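Local coordinates for protein fructose-bisphosphate aldolase (Plasmodium falciparum, PDB 4TR9) that belongs to the class I aldolases, TIM-barrel proteins, and here holds N'-[(E)-(2,4-dichlorophenyl)methylidene]-3,4-dihydroxybenzohydrazide in a pocket at the mouth of its barrel, at residues 36-41 against 235-240; 44-49 against 64-69; 68-73 against 80-85; 86-91 against 97-102; 101-104 against 109-112. All blocks are in the same frame, centred on the assembly; numbering follows the deposited sequence. Where two conformers were deposited one is given.

Contact 1: 36-41 against 235-240; sequences ILAADE and LLKPNM. With 38D (N'-[(E)-(2,4-dichlorophenyl)methylidene]-3,4-dihydroxybenzohydrazide), chain K.
Ile36 and Leu235 meet across the interior of a TIM barrel, on strands 35-39 and 235-236, which are not neighbours in the sheet. Two kinds of contact join the segments: apolar packing between the strands, and polar bonds to the bound hydrazide near the strand ends.

The apolar part is small. Ile36 CD1 approaches Leu235 CD1 at 4.3 Å, each branched chain sending a methyl across the barrel. The backbones stay about 10.6 Å apart at their nearest CA atoms, in Ile36 and Lys237, so only side chains bridge the gap. Further along, the compact CB of Ala38 lies 4.2 Å from Lys237 NZ; a lone methyl is short enough to pack beside both the amine and 38D O07, 4.0 Å from Ala38 CB.

The polar part centres on the phenol oxygen O07 of the ligand. Asp40 OD1 accepts a weak bond from it at 3.3 Å, though the carboxylate sits closer to ring carbon C05 of 38D, with Asp40 OD1 and OD2 each 3.2 Å away. Lys237 NZ gives O07 another weak bond from 3.2 Å. Lysine has the necessary length: CG stands anti to the backbone N (chi1 -173°) and the chain runs extended, carrying the amine from the barrel wall inward. Glu195, through a long, weak ion pair, and Ser307, through a weak hydrogen bond, also attend this amine. Asp40 OD2 forms a salt bridge with Lys152 NZ.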
# COMPACT_ATOMS: atom_id res chain seq x y z
N ILE A 36 6.08 -33.38 5.54
CA ILE A 36 7.00 -32.86 6.55
C ILE A 36 6.52 -33.19 7.96
O ILE A 36 5.35 -33.02 8.29
CB ILE A 36 7.18 -31.33 6.41
CG1 ILE A 36 7.70 -30.98 5.02
CG2 ILE A 36 8.13 -30.80 7.48
CD1 ILE A 36 7.93 -29.50 4.81
N LEU A 37 7.44 -33.66 8.80
CA LEU A 37 7.14 -33.94 10.20
C LEU A 37 7.49 -32.74 11.08
O LEU A 37 8.65 -32.34 11.16
CB LEU A 37 7.90 -35.18 10.68
CG LEU A 37 7.88 -35.45 12.19
CD1 LEU A 37 6.46 -35.73 12.68
CD2 LEU A 37 8.81 -36.60 12.54
N ALA A 38 6.47 -32.18 11.73
CA ALA A 38 6.68 -31.02 12.59
C ALA A 38 6.98 -31.45 14.03
O ALA A 38 6.07 -31.64 14.83
CB ALA A 38 5.45 -30.12 12.56
N ALA A 39 8.26 -31.61 14.33
CA ALA A 39 8.69 -32.00 15.67
C ALA A 39 9.54 -30.91 16.32
O ALA A 39 10.55 -31.20 16.96
CB ALA A 39 9.45 -33.31 15.62
N ASP A 40 9.12 -29.66 16.14
CA ASP A 40 9.87 -28.52 16.66
C ASP A 40 9.14 -27.85 17.82
O ASP A 40 9.07 -26.62 17.89
CB ASP A 40 10.13 -27.50 15.55
CG ASP A 40 8.88 -27.14 14.78
OD1 ASP A 40 8.00 -28.01 14.64
OD2 ASP A 40 8.78 -25.99 14.31
N GLU A 41 8.61 -28.66 18.73
CA GLU A 41 7.92 -28.14 19.91
C GLU A 41 8.92 -27.54 20.89
O GLU A 41 9.99 -28.11 21.13
CB GLU A 41 7.11 -29.24 20.60
CG GLU A 41 6.01 -29.85 19.75
CD GLU A 41 6.52 -30.92 18.80
OE1 GLU A 41 7.69 -31.34 18.95
OE2 GLU A 41 5.75 -31.34 17.91
N LEU A 235 8.15 -22.31 0.66
CA LEU A 235 6.98 -23.15 0.90
C LEU A 235 5.94 -22.39 1.72
O LEU A 235 6.28 -21.46 2.45
CB LEU A 235 7.38 -24.44 1.62
CG LEU A 235 8.18 -25.47 0.82
CD1 LEU A 235 8.53 -26.67 1.69
CD2 LEU A 235 7.42 -25.91 -0.42
N LEU A 236 4.69 -22.79 1.58
CA LEU A 236 3.60 -22.15 2.32
C LEU A 236 2.98 -23.12 3.31
O LEU A 236 2.65 -24.26 2.96
CB LEU A 236 2.53 -21.63 1.35
CG LEU A 236 1.33 -20.92 1.97
CD1 LEU A 236 1.75 -19.66 2.71
CD2 LEU A 236 0.29 -20.59 0.90
N LYS A 237 2.82 -22.68 4.55
CA LYS A 237 2.18 -23.50 5.57
C LYS A 237 0.94 -22.81 6.13
O LYS A 237 0.99 -22.21 7.20
CB LYS A 237 3.17 -23.82 6.70
CG LYS A 237 2.64 -24.81 7.73
CD LYS A 237 3.70 -25.17 8.75
CE LYS A 237 3.17 -26.17 9.78
NZ LYS A 237 4.22 -26.58 10.75
N PRO A 238 -0.17 -22.88 5.39
CA PRO A 238 -1.42 -22.26 5.82
C PRO A 238 -2.34 -23.25 6.51
O PRO A 238 -2.03 -24.44 6.58
CB PRO A 238 -2.03 -21.79 4.50
CG PRO A 238 -1.64 -22.89 3.55
CD PRO A 238 -0.30 -23.43 4.03
N ASN A 239 -3.47 -22.76 7.02
CA ASN A 239 -4.49 -23.63 7.58
C ASN A 239 -5.48 -24.04 6.51
O ASN A 239 -5.69 -23.31 5.54
CB ASN A 239 -5.22 -22.93 8.73
CG ASN A 239 -5.92 -21.66 8.28
OD1 ASN A 239 -5.36 -20.87 7.52
ND2 ASN A 239 -7.15 -21.47 8.74
N MET A 240 -6.08 -25.21 6.67
CA MET A 240 -7.14 -25.64 5.76
C MET A 240 -8.35 -24.74 5.93
O MET A 240 -8.70 -24.36 7.05
CB MET A 240 -7.51 -27.10 6.01
CG MET A 240 -6.40 -28.09 5.71
SD MET A 240 -6.91 -29.79 6.02
CE MET A 240 -5.44 -30.68 5.53
N12 38D K . 2.94 -23.09 20.67
C13 38D K . 1.56 -23.44 20.88
C15 38D K . 1.77 -22.37 23.12
C17 38D K . -0.09 -21.36 24.24
C20 38D K . -0.41 -22.36 22.08
C01 38D K . 3.68 -24.61 16.69
C02 38D K . 3.85 -25.14 15.41
O03 38D K . 2.84 -25.03 14.43
C04 38D K . 5.04 -25.78 15.10
C05 38D K . 6.04 -25.90 16.04
C06 38D K . 5.87 -25.37 17.31
O07 38D K . 5.24 -26.33 13.81
C08 38D K . 4.69 -24.72 17.63
C09 38D K . 4.54 -24.16 19.05
O10 38D K . 5.48 -24.20 19.83
N11 38D K . 3.26 -23.61 19.41
C14 38D K . 0.95 -22.70 22.06
C16 38D K . 1.25 -21.70 24.22
CL1 38D K . -0.72 -20.52 25.63
C19 38D K . -0.93 -21.68 23.18
CL2 38D K . -1.48 -22.75 20.76

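Contact 2: 44-49 against 64-69; sequences QTIKKR and SYRDLL. With 38D (N'-[(E)-(2,4-dichlorophenyl)methylidene]-3,4-dihydroxybenzohydrazide), chain K.
Ile46 of segment 44-49 makes this helix-to-helix contact, touching two residues of segment 64-69 with different carbons. Its CD1 reaches Tyr65 CE2 at 4.3 Å, approaching the ring obliquely, and its CG1 lies 4.1 Å from Arg66 NH1, over one face of the guanidinium and toward its rim. The arginine was modelled in two conformers, so this touch is described for one and is the less certain. There the chain bends at chi2 and chi3, and its flat end passes alongside the isoleucine in the opposite direction. Isoleucine suits the place because CG1, anti to the backbone N at chi1 -162°, stretches the longer branch across the gap between helices whose nearest CA atoms, in Ile46 and Tyr65, remain 10.1 Å apart.

Outside this shell, the tyrosine is anchored at its polar end, Tyr65 OH bonding to Gln313 NE2, while Leu69 CG sits 4.1 Å above one face of its ring. Arg66 NE bonds back to Arg62 O within its own helix, and NH2 makes a weak, long ion pair with Glu41. One residue before Ile46, Thr45 OG1 comes to 3.1 Å from 38D O10. Helix 43-52, lying between the ligand and helix 59-70, thus joins the pocket to the helical outer layer of the TIM barrel.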
# COMPACT_ATOMS: atom_id res chain seq x y z
N GLN A 44 8.24 -25.57 26.78
CA GLN A 44 6.94 -25.46 27.43
C GLN A 44 5.84 -26.11 26.60
O GLN A 44 4.79 -26.48 27.12
CB GLN A 44 6.59 -23.99 27.70
CG GLN A 44 6.46 -23.15 26.44
CD GLN A 44 6.07 -21.71 26.74
OE1 GLN A 44 6.05 -21.29 27.90
NE2 GLN A 44 5.75 -20.95 25.70
N THR A 45 6.09 -26.26 25.30
CA THR A 45 5.13 -26.88 24.39
C THR A 45 5.18 -28.40 24.50
O THR A 45 4.14 -29.06 24.60
CB THR A 45 5.38 -26.47 22.93
OG1 THR A 45 5.33 -25.04 22.81
CG2 THR A 45 4.34 -27.09 22.02
N ILE A 46 6.39 -28.95 24.49
CA ILE A 46 6.58 -30.39 24.59
C ILE A 46 6.27 -30.87 26.01
O ILE A 46 6.03 -32.05 26.24
CB ILE A 46 8.02 -30.80 24.20
CG1 ILE A 46 8.09 -32.29 23.88
CG2 ILE A 46 9.00 -30.42 25.30
CD1 ILE A 46 7.23 -32.71 22.71
N LYS A 47 6.26 -29.93 26.95
CA LYS A 47 5.94 -30.24 28.34
C LYS A 47 4.49 -30.70 28.48
O LYS A 47 4.21 -31.70 29.13
CB LYS A 47 6.19 -29.03 29.24
CG LYS A 47 5.76 -29.24 30.68
CD LYS A 47 5.90 -27.97 31.50
CE LYS A 47 5.43 -28.19 32.92
NZ LYS A 47 6.23 -29.23 33.62
N LYS A 48 3.58 -29.95 27.86
CA LYS A 48 2.16 -30.25 27.93
C LYS A 48 1.83 -31.58 27.25
O LYS A 48 0.77 -32.16 27.48
CB LYS A 48 1.34 -29.13 27.29
CG LYS A 48 1.56 -27.77 27.95
CD LYS A 48 0.68 -26.70 27.31
CE LYS A 48 0.92 -25.35 27.96
NZ LYS A 48 0.66 -25.38 29.43
N ARG A 49 2.75 -32.06 26.42
CA ARG A 49 2.60 -33.36 25.77
C ARG A 49 3.00 -34.48 26.73
O ARG A 49 2.29 -35.48 26.85
CB ARG A 49 3.44 -33.43 24.50
CG ARG A 49 3.12 -32.35 23.49
CD ARG A 49 1.66 -32.42 23.07
NE ARG A 49 1.18 -31.13 22.58
CZ ARG A 49 0.47 -30.28 23.31
NH1 ARG A 49 0.07 -29.13 22.79
NH2 ARG A 49 0.16 -30.57 24.57
N SER A 64 15.07 -38.72 24.12
CA SER A 64 14.57 -40.08 23.90
C SER A 64 13.37 -40.10 22.96
O SER A 64 13.26 -40.97 22.10
CB SER A 64 14.20 -40.73 25.24
OG SER A 64 15.31 -40.79 26.11
N TYR A 65 12.48 -39.13 23.13
CA TYR A 65 11.27 -39.08 22.32
C TYR A 65 11.57 -38.75 20.87
O TYR A 65 11.05 -39.40 19.95
CB TYR A 65 10.28 -38.06 22.89
CG TYR A 65 9.08 -37.85 21.99
CD1 TYR A 65 8.25 -38.90 21.65
CD2 TYR A 65 8.80 -36.59 21.47
CE1 TYR A 65 7.16 -38.72 20.83
CE2 TYR A 65 7.71 -36.40 20.64
CZ TYR A 65 6.89 -37.46 20.33
OH TYR A 65 5.81 -37.28 19.51
N ARG A 66 12.39 -37.73 20.65
CA ARG A 66 12.77 -37.32 19.30
C ARG A 66 13.63 -38.39 18.64
O ARG A 66 13.69 -38.49 17.41
CB ARG A 66 13.50 -35.98 19.32
CG ARG A 66 12.64 -34.81 18.86
CD ARG A 66 11.42 -34.61 19.74
NE ARG A 66 11.73 -33.86 20.95
CZ ARG A 66 11.54 -32.55 21.08
NH1 ARG A 66 11.85 -31.94 22.22
NH2 ARG A 66 11.03 -31.84 20.07
N ASP A 67 14.31 -39.18 19.45
CA ASP A 67 15.11 -40.30 18.95
C ASP A 67 14.18 -41.39 18.43
O ASP A 67 14.48 -42.07 17.44
CB ASP A 67 16.02 -40.86 20.04
CG ASP A 67 16.64 -42.19 19.66
OD1 ASP A 67 17.67 -42.19 18.95
OD2 ASP A 67 16.10 -43.24 20.07
N LEU A 68 13.05 -41.55 19.10
CA LEU A 68 12.04 -42.53 18.70
C LEU A 68 11.45 -42.17 17.35
O LEU A 68 11.20 -43.04 16.52
CB LEU A 68 10.94 -42.62 19.76
CG LEU A 68 9.78 -43.60 19.56
CD1 LEU A 68 9.32 -44.13 20.91
CD2 LEU A 68 8.61 -42.94 18.84
N LEU A 69 11.24 -40.88 17.13
CA LEU A 69 10.66 -40.39 15.89
C LEU A 69 11.64 -40.51 14.73
O LEU A 69 11.33 -41.10 13.69
CB LEU A 69 10.21 -38.94 16.04
CG LEU A 69 9.13 -38.64 17.08
CD1 LEU A 69 8.86 -37.15 17.16
CD2 LEU A 69 7.85 -39.40 16.76
N12 38D K . 2.94 -23.09 20.67
C13 38D K . 1.56 -23.44 20.88
C15 38D K . 1.77 -22.37 23.12
C17 38D K . -0.09 -21.36 24.24
C20 38D K . -0.41 -22.36 22.08
C01 38D K . 3.68 -24.61 16.69
C02 38D K . 3.85 -25.14 15.41
O03 38D K . 2.84 -25.03 14.43
C04 38D K . 5.04 -25.78 15.10
C05 38D K . 6.04 -25.90 16.04
C06 38D K . 5.87 -25.37 17.31
O07 38D K . 5.24 -26.33 13.81
C08 38D K . 4.69 -24.72 17.63
C09 38D K . 4.54 -24.16 19.05
O10 38D K . 5.48 -24.20 19.83
N11 38D K . 3.26 -23.61 19.41
C14 38D K . 0.95 -22.70 22.06
C16 38D K . 1.25 -21.70 24.22
CL1 38D K . -0.72 -20.52 25.63
C19 38D K . -0.93 -21.68 23.18
CL2 38D K . -1.48 -22.75 20.76

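Contact 3: 68-73 against 80-85; sequences LLFGTK and SGAILF
A helix end packs on a barrel strand here: Phe70, in the last turn of helix 59-70, brings the outer end of its ring up to Ala82 and Leu84 of strand 79-84. The tightest touch is Phe70 CZ to Leu84 CD2 at 3.4 Å, with CE2 of the same ring 3.6 Å from that methyl. Phe70 CE1, in turn, stands 4.1 Å from Ala82 CB. Both partners approach the ring obliquely. With CG anti to the carbonyl carbon (chi1 -42°), Leu84 swings its branched end nearer the helix than its CB direction alone would bring it, whereas the small methyl of Ala82 is directed toward the helix segment.

Strand 35-39, helix 59-70 and strand 79-84 form a beta-alpha-beta crossover of the TIM barrel, since the two strands are parallel neighbours in its sheet. A large flat phenylalanine is well matched to this interface: it also touches Leu37 and Ala39 of strand 35-39, and so spans both strands from the outer side. Where the helix gives way to loop, Thr72 folds back, its OG1 2.8 Å from Leu68 O and 3.0 Å from Leu69 O, while its side chain packs on helix 327-346.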
# COMPACT_ATOMS: atom_id res chain seq x y z
N LEU A 68 13.05 -41.55 19.10
CA LEU A 68 12.04 -42.53 18.70
C LEU A 68 11.45 -42.17 17.35
O LEU A 68 11.20 -43.04 16.52
CB LEU A 68 10.94 -42.62 19.76
CG LEU A 68 9.78 -43.60 19.56
CD1 LEU A 68 9.32 -44.13 20.91
CD2 LEU A 68 8.61 -42.94 18.84
N LEU A 69 11.24 -40.88 17.13
CA LEU A 69 10.66 -40.39 15.89
C LEU A 69 11.64 -40.51 14.73
O LEU A 69 11.33 -41.10 13.69
CB LEU A 69 10.21 -38.94 16.04
CG LEU A 69 9.13 -38.64 17.08
CD1 LEU A 69 8.86 -37.15 17.16
CD2 LEU A 69 7.85 -39.40 16.76
N PHE A 70 12.83 -39.95 14.91
CA PHE A 70 13.80 -39.84 13.82
C PHE A 70 14.54 -41.15 13.59
O PHE A 70 15.12 -41.37 12.53
CB PHE A 70 14.79 -38.71 14.10
CG PHE A 70 14.14 -37.40 14.45
CD1 PHE A 70 12.90 -37.06 13.94
CD2 PHE A 70 14.77 -36.51 15.31
CE1 PHE A 70 12.30 -35.87 14.26
CE2 PHE A 70 14.17 -35.30 15.63
CZ PHE A 70 12.94 -34.99 15.11
N GLY A 71 14.53 -42.02 14.60
CA GLY A 71 15.20 -43.30 14.50
C GLY A 71 14.31 -44.38 13.92
O GLY A 71 14.68 -45.56 13.90
N THR A 72 13.13 -43.98 13.45
CA THR A 72 12.18 -44.92 12.88
C THR A 72 12.64 -45.42 11.51
O THR A 72 12.69 -44.65 10.55
CB THR A 72 10.78 -44.29 12.74
OG1 THR A 72 10.31 -43.88 14.03
CG2 THR A 72 9.80 -45.29 12.14
N LYS A 73 12.97 -46.70 11.43
CA LYS A 73 13.43 -47.30 10.19
C LYS A 73 12.31 -47.37 9.16
O LYS A 73 11.31 -48.07 9.35
CB LYS A 73 14.00 -48.70 10.45
CG LYS A 73 15.27 -48.70 11.28
CD LYS A 73 15.76 -50.12 11.56
CE LYS A 73 14.86 -50.84 12.56
NZ LYS A 73 14.91 -50.20 13.90
N SER A 80 9.68 -36.38 3.99
CA SER A 80 10.76 -35.77 3.22
C SER A 80 11.65 -34.91 4.10
O SER A 80 12.86 -34.81 3.88
CB SER A 80 10.19 -34.92 2.08
OG SER A 80 9.43 -33.84 2.58
N GLY A 81 11.05 -34.28 5.11
CA GLY A 81 11.77 -33.41 6.01
C GLY A 81 11.17 -33.36 7.39
O GLY A 81 9.98 -33.60 7.58
N ALA A 82 12.00 -33.04 8.38
CA ALA A 82 11.55 -32.93 9.76
C ALA A 82 12.04 -31.63 10.38
O ALA A 82 13.24 -31.34 10.38
CB ALA A 82 12.03 -34.12 10.58
N ILE A 83 11.11 -30.84 10.91
CA ILE A 83 11.44 -29.56 11.52
C ILE A 83 11.85 -29.77 12.98
O ILE A 83 11.13 -30.39 13.75
CB ILE A 83 10.26 -28.58 11.46
CG1 ILE A 83 9.61 -28.61 10.07
CG2 ILE A 83 10.72 -27.18 11.82
CD1 ILE A 83 8.39 -27.73 9.95
N LEU A 84 13.02 -29.24 13.34
CA LEU A 84 13.54 -29.42 14.69
C LEU A 84 13.52 -28.13 15.50
O LEU A 84 13.47 -27.04 14.94
CB LEU A 84 14.98 -29.95 14.64
CG LEU A 84 15.33 -31.05 13.63
CD1 LEU A 84 16.77 -31.49 13.80
CD2 LEU A 84 14.38 -32.22 13.76
N PHE A 85 13.54 -28.28 16.82
CA PHE A 85 13.76 -27.15 17.71
C PHE A 85 15.26 -26.95 17.83
O PHE A 85 16.04 -27.84 17.49
CB PHE A 85 13.12 -27.40 19.08
CG PHE A 85 13.09 -26.19 19.97
CD1 PHE A 85 12.17 -25.18 19.75
CD2 PHE A 85 13.97 -26.06 21.03
CE1 PHE A 85 12.13 -24.06 20.56
CE2 PHE A 85 13.94 -24.95 21.85
CZ PHE A 85 13.02 -23.95 21.62

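Contact 4: 86-91 against 97-102; sequences EETLFQ and VPMVNL
Met99 and Gln91 are joined by a backbone hydrogen bond, Met99 N to Gln91 O at 3.0 Å with an N-H...O angle of 163°, and side chains of two short helical pieces close around it. The methionine takes a compact form. Its CG, anti to the carbonyl carbon (chi1 -59°), is brought over segment 86-91, with Met99 CG 3.4 Å from Gln91 O and 4.1 Å from Thr88 CG2. A bend at chi2 then sends the sulfur and CE on toward Asp67 of helix 59-70. The Met99 and Thr88 side chains cross at about a right angle. Threonine fits because it offers a methyl here, placed by having CG2 anti to the backbone N.

A second apolar pair lies beside the first. Leu89 has its CB directed away from segment 97-102, but with CG anti to the backbone N (chi1 -179°) its end turns back, and CD1 meets Val100 CG2 at 3.7 Å. Tyr143 and Ala146 of helix 136-146 also pack on this leucine.

One water stitches the backbones further, donating to Leu89 O and to Gln91 O, the latter at 2.8 Å, and accepting from Val100 N. Gln91 O additionally receives a CA-H contact from Pro98. Amides in the first turn of a helix lack carbonyl partners earlier in that helix; here the carbonyl of Gln91 and the water meet that need for Met99 and Val100.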
# COMPACT_ATOMS: atom_id res chain seq x y z
N GLU A 86 15.68 -25.77 18.29
CA GLU A 86 17.10 -25.44 18.39
C GLU A 86 17.88 -26.46 19.21
O GLU A 86 18.98 -26.86 18.84
CB GLU A 86 17.28 -24.04 19.00
CG GLU A 86 18.73 -23.63 19.16
CD GLU A 86 18.89 -22.27 19.81
OE1 GLU A 86 17.87 -21.56 19.97
OE2 GLU A 86 20.03 -21.90 20.16
N GLU A 87 17.29 -26.89 20.33
CA GLU A 87 17.91 -27.88 21.20
C GLU A 87 18.16 -29.21 20.49
O GLU A 87 19.26 -29.77 20.58
CB GLU A 87 17.04 -28.11 22.44
CG GLU A 87 17.40 -29.36 23.23
CD GLU A 87 16.35 -29.70 24.27
OE1 GLU A 87 15.63 -28.79 24.72
OE2 GLU A 87 16.25 -30.89 24.63
N THR A 88 17.14 -29.70 19.79
CA THR A 88 17.20 -30.99 19.13
C THR A 88 18.27 -31.03 18.04
O THR A 88 18.91 -32.06 17.82
CB THR A 88 15.84 -31.37 18.52
OG1 THR A 88 14.82 -31.25 19.52
CG2 THR A 88 15.85 -32.79 17.99
N LEU A 89 18.46 -29.91 17.36
CA LEU A 89 19.42 -29.81 16.26
C LEU A 89 20.84 -30.13 16.72
O LEU A 89 21.61 -30.74 15.98
CB LEU A 89 19.36 -28.41 15.64
CG LEU A 89 20.29 -28.16 14.45
CD1 LEU A 89 19.98 -29.11 13.31
CD2 LEU A 89 20.19 -26.71 13.99
N PHE A 90 21.18 -29.71 17.93
CA PHE A 90 22.52 -29.95 18.47
C PHE A 90 22.49 -31.00 19.57
O PHE A 90 23.25 -30.91 20.55
CB PHE A 90 23.12 -28.65 19.02
CG PHE A 90 23.14 -27.53 18.02
CD1 PHE A 90 24.22 -27.34 17.18
CD2 PHE A 90 22.07 -26.64 17.94
CE1 PHE A 90 24.24 -26.31 16.27
CE2 PHE A 90 22.09 -25.60 17.03
CZ PHE A 90 23.17 -25.44 16.19
N GLN A 91 21.64 -32.00 19.42
CA GLN A 91 21.45 -33.00 20.47
C GLN A 91 21.83 -34.41 20.00
O GLN A 91 21.76 -34.72 18.81
CB GLN A 91 19.99 -32.99 20.95
CG GLN A 91 19.78 -33.60 22.33
CD GLN A 91 18.35 -33.47 22.80
OE1 GLN A 91 17.42 -33.40 22.00
NE2 GLN A 91 18.16 -33.42 24.12
N VAL A 97 24.77 -40.96 18.83
CA VAL A 97 24.48 -40.46 17.49
C VAL A 97 23.65 -39.18 17.53
O VAL A 97 22.60 -39.15 18.17
CB VAL A 97 23.73 -41.51 16.64
CG1 VAL A 97 23.42 -40.96 15.26
CG2 VAL A 97 24.55 -42.79 16.53
N PRO A 98 24.13 -38.13 16.86
CA PRO A 98 23.37 -36.88 16.72
C PRO A 98 22.02 -37.11 16.06
O PRO A 98 21.90 -38.00 15.21
CB PRO A 98 24.28 -36.01 15.84
CG PRO A 98 25.65 -36.54 16.08
CD PRO A 98 25.48 -38.02 16.27
N MET A 99 21.02 -36.33 16.45
CA MET A 99 19.68 -36.46 15.89
C MET A 99 19.68 -36.15 14.39
O MET A 99 18.87 -36.69 13.64
CB MET A 99 18.70 -35.54 16.61
CG MET A 99 18.59 -35.81 18.10
SD MET A 99 18.03 -37.49 18.45
CE MET A 99 18.18 -37.52 20.23
N VAL A 100 20.60 -35.29 13.98
CA VAL A 100 20.74 -34.92 12.57
C VAL A 100 21.13 -36.13 11.72
O VAL A 100 20.59 -36.33 10.63
CB VAL A 100 21.79 -33.81 12.39
CG1 VAL A 100 21.97 -33.48 10.91
CG2 VAL A 100 21.37 -32.56 13.16
N ASN A 101 22.06 -36.94 12.23
CA ASN A 101 22.52 -38.11 11.50
C ASN A 101 21.44 -39.17 11.33
O ASN A 101 21.45 -39.93 10.36
CB ASN A 101 23.74 -38.73 12.21
CG ASN A 101 24.97 -37.86 12.10
OD1 ASN A 101 25.07 -37.00 11.22
ND2 ASN A 101 25.93 -38.07 12.99
N LEU A 102 20.50 -39.22 12.27
CA LEU A 102 19.37 -40.14 12.17
C LEU A 102 18.49 -39.77 10.98
O LEU A 102 17.91 -40.65 10.33
CB LEU A 102 18.54 -40.12 13.45
CG LEU A 102 19.24 -40.57 14.74
CD1 LEU A 102 18.28 -40.51 15.92
CD2 LEU A 102 19.82 -41.97 14.58
O HOH W 1 21.78 -33.61 16.26

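Contact 5: 101-104 against 109-112; sequences NLLH and IPGI
The backbones of helix 99-105 and strand 109-113 come closest at Leu103 and Ile109, whose CA atoms are 6.5 Å apart, the few residues between them turning the chain sharply from helix into strand.

The side chains that touch gather on Pro110. Leu103 directs its CB toward the strand, and with CG anti to the carbonyl carbon (chi1 -61°) its methyl CD1 rests 4.0 Å from Pro110 CA and 4.2 Å from Pro110 CB. Leucine suits this buried place, since it also packs on Phe70 of helix 59-70 and on Ile108. From the next helix position, His104 brings NE2 and CD2 obliquely up to the proline: NE2 stands 3.8 Å and CD2 4.0 Å from Pro110 CG. The two side chains lie nearly perpendicular to each other, and the histidine stays exposed at the border of the contact.

Proline is apt here because its ring gives the helix a rigid apolar surface. Backbone bonds of Ile109 and Gly111 hold the strand to strand 79-84, while Pro110 makes a backbone bond with Arg149. Helix 99-105 thus lies in the beta-alpha-beta crossover from strand 79-84 to the parallel strand 109-113 of the TIM barrel.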
# COMPACT_ATOMS: atom_id res chain seq x y z
N ASN A 101 22.06 -36.94 12.23
CA ASN A 101 22.52 -38.11 11.50
C ASN A 101 21.44 -39.17 11.33
O ASN A 101 21.45 -39.93 10.36
CB ASN A 101 23.74 -38.73 12.21
CG ASN A 101 24.97 -37.86 12.10
OD1 ASN A 101 25.07 -37.00 11.22
ND2 ASN A 101 25.93 -38.07 12.99
N LEU A 102 20.50 -39.22 12.27
CA LEU A 102 19.37 -40.14 12.17
C LEU A 102 18.49 -39.77 10.98
O LEU A 102 17.91 -40.65 10.33
CB LEU A 102 18.54 -40.12 13.45
CG LEU A 102 19.24 -40.57 14.74
CD1 LEU A 102 18.28 -40.51 15.92
CD2 LEU A 102 19.82 -41.97 14.58
N LEU A 103 18.40 -38.48 10.69
CA LEU A 103 17.61 -38.00 9.56
C LEU A 103 18.35 -38.21 8.25
O LEU A 103 17.74 -38.51 7.22
CB LEU A 103 17.28 -36.51 9.74
CG LEU A 103 16.45 -36.15 10.98
CD1 LEU A 103 16.24 -34.65 11.06
CD2 LEU A 103 15.12 -36.88 10.96
N HIS A 104 19.67 -38.05 8.28
CA HIS A 104 20.50 -38.23 7.10
C HIS A 104 20.45 -39.67 6.58
O HIS A 104 20.45 -39.90 5.38
CB HIS A 104 21.95 -37.84 7.40
CG HIS A 104 22.17 -36.37 7.51
ND1 HIS A 104 23.38 -35.82 7.90
CD2 HIS A 104 21.34 -35.32 7.28
CE1 HIS A 104 23.28 -34.50 7.90
NE2 HIS A 104 22.06 -34.17 7.53
N ILE A 109 15.37 -34.51 5.33
CA ILE A 109 16.01 -33.21 5.39
C ILE A 109 15.73 -32.50 6.71
O ILE A 109 14.57 -32.29 7.07
CB ILE A 109 15.54 -32.30 4.24
CG1 ILE A 109 15.78 -32.98 2.89
CG2 ILE A 109 16.24 -30.96 4.29
CD1 ILE A 109 15.28 -32.18 1.71
N PRO A 110 16.79 -32.14 7.44
CA PRO A 110 16.67 -31.42 8.72
C PRO A 110 16.11 -30.01 8.56
O PRO A 110 16.54 -29.27 7.68
CB PRO A 110 18.12 -31.37 9.23
CG PRO A 110 18.84 -32.45 8.48
CD PRO A 110 18.19 -32.49 7.14
N GLY A 111 15.15 -29.66 9.40
CA GLY A 111 14.57 -28.33 9.40
C GLY A 111 14.67 -27.70 10.77
O GLY A 111 14.87 -28.40 11.77
N ILE A 112 14.55 -26.38 10.84
CA ILE A 112 14.73 -25.68 12.10
C ILE A 112 13.71 -24.55 12.31
O ILE A 112 13.44 -23.76 11.41
CB ILE A 112 16.16 -25.10 12.21
CG1 ILE A 112 16.35 -24.35 13.53
CG2 ILE A 112 16.49 -24.21 11.02
CD1 ILE A 112 16.22 -25.23 14.76

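How the contacts relate
Along the chain, contact 1 spans all the others, closing a loop from strand 35-39 to strand 235-236 across the barrel interior; its centre is about 1 Å from that of the chain. Contacts 2 to 5 follow one another between its segments. Helix 59-70 serves contacts 2 and 3, and helix 99-105 serves contacts 4 and 5. Strands 35-39, 79-84 and 109-113 are successive neighbours in the parallel sheet, tying contacts 1, 3 and 5 together; the centres of 3 and 5 are about 7 Å apart. Contacts 1 and 2 both reach the ligand, whereas contacts 3 and 5 pack helices on barrel strands and contact 4 joins two short helical pieces.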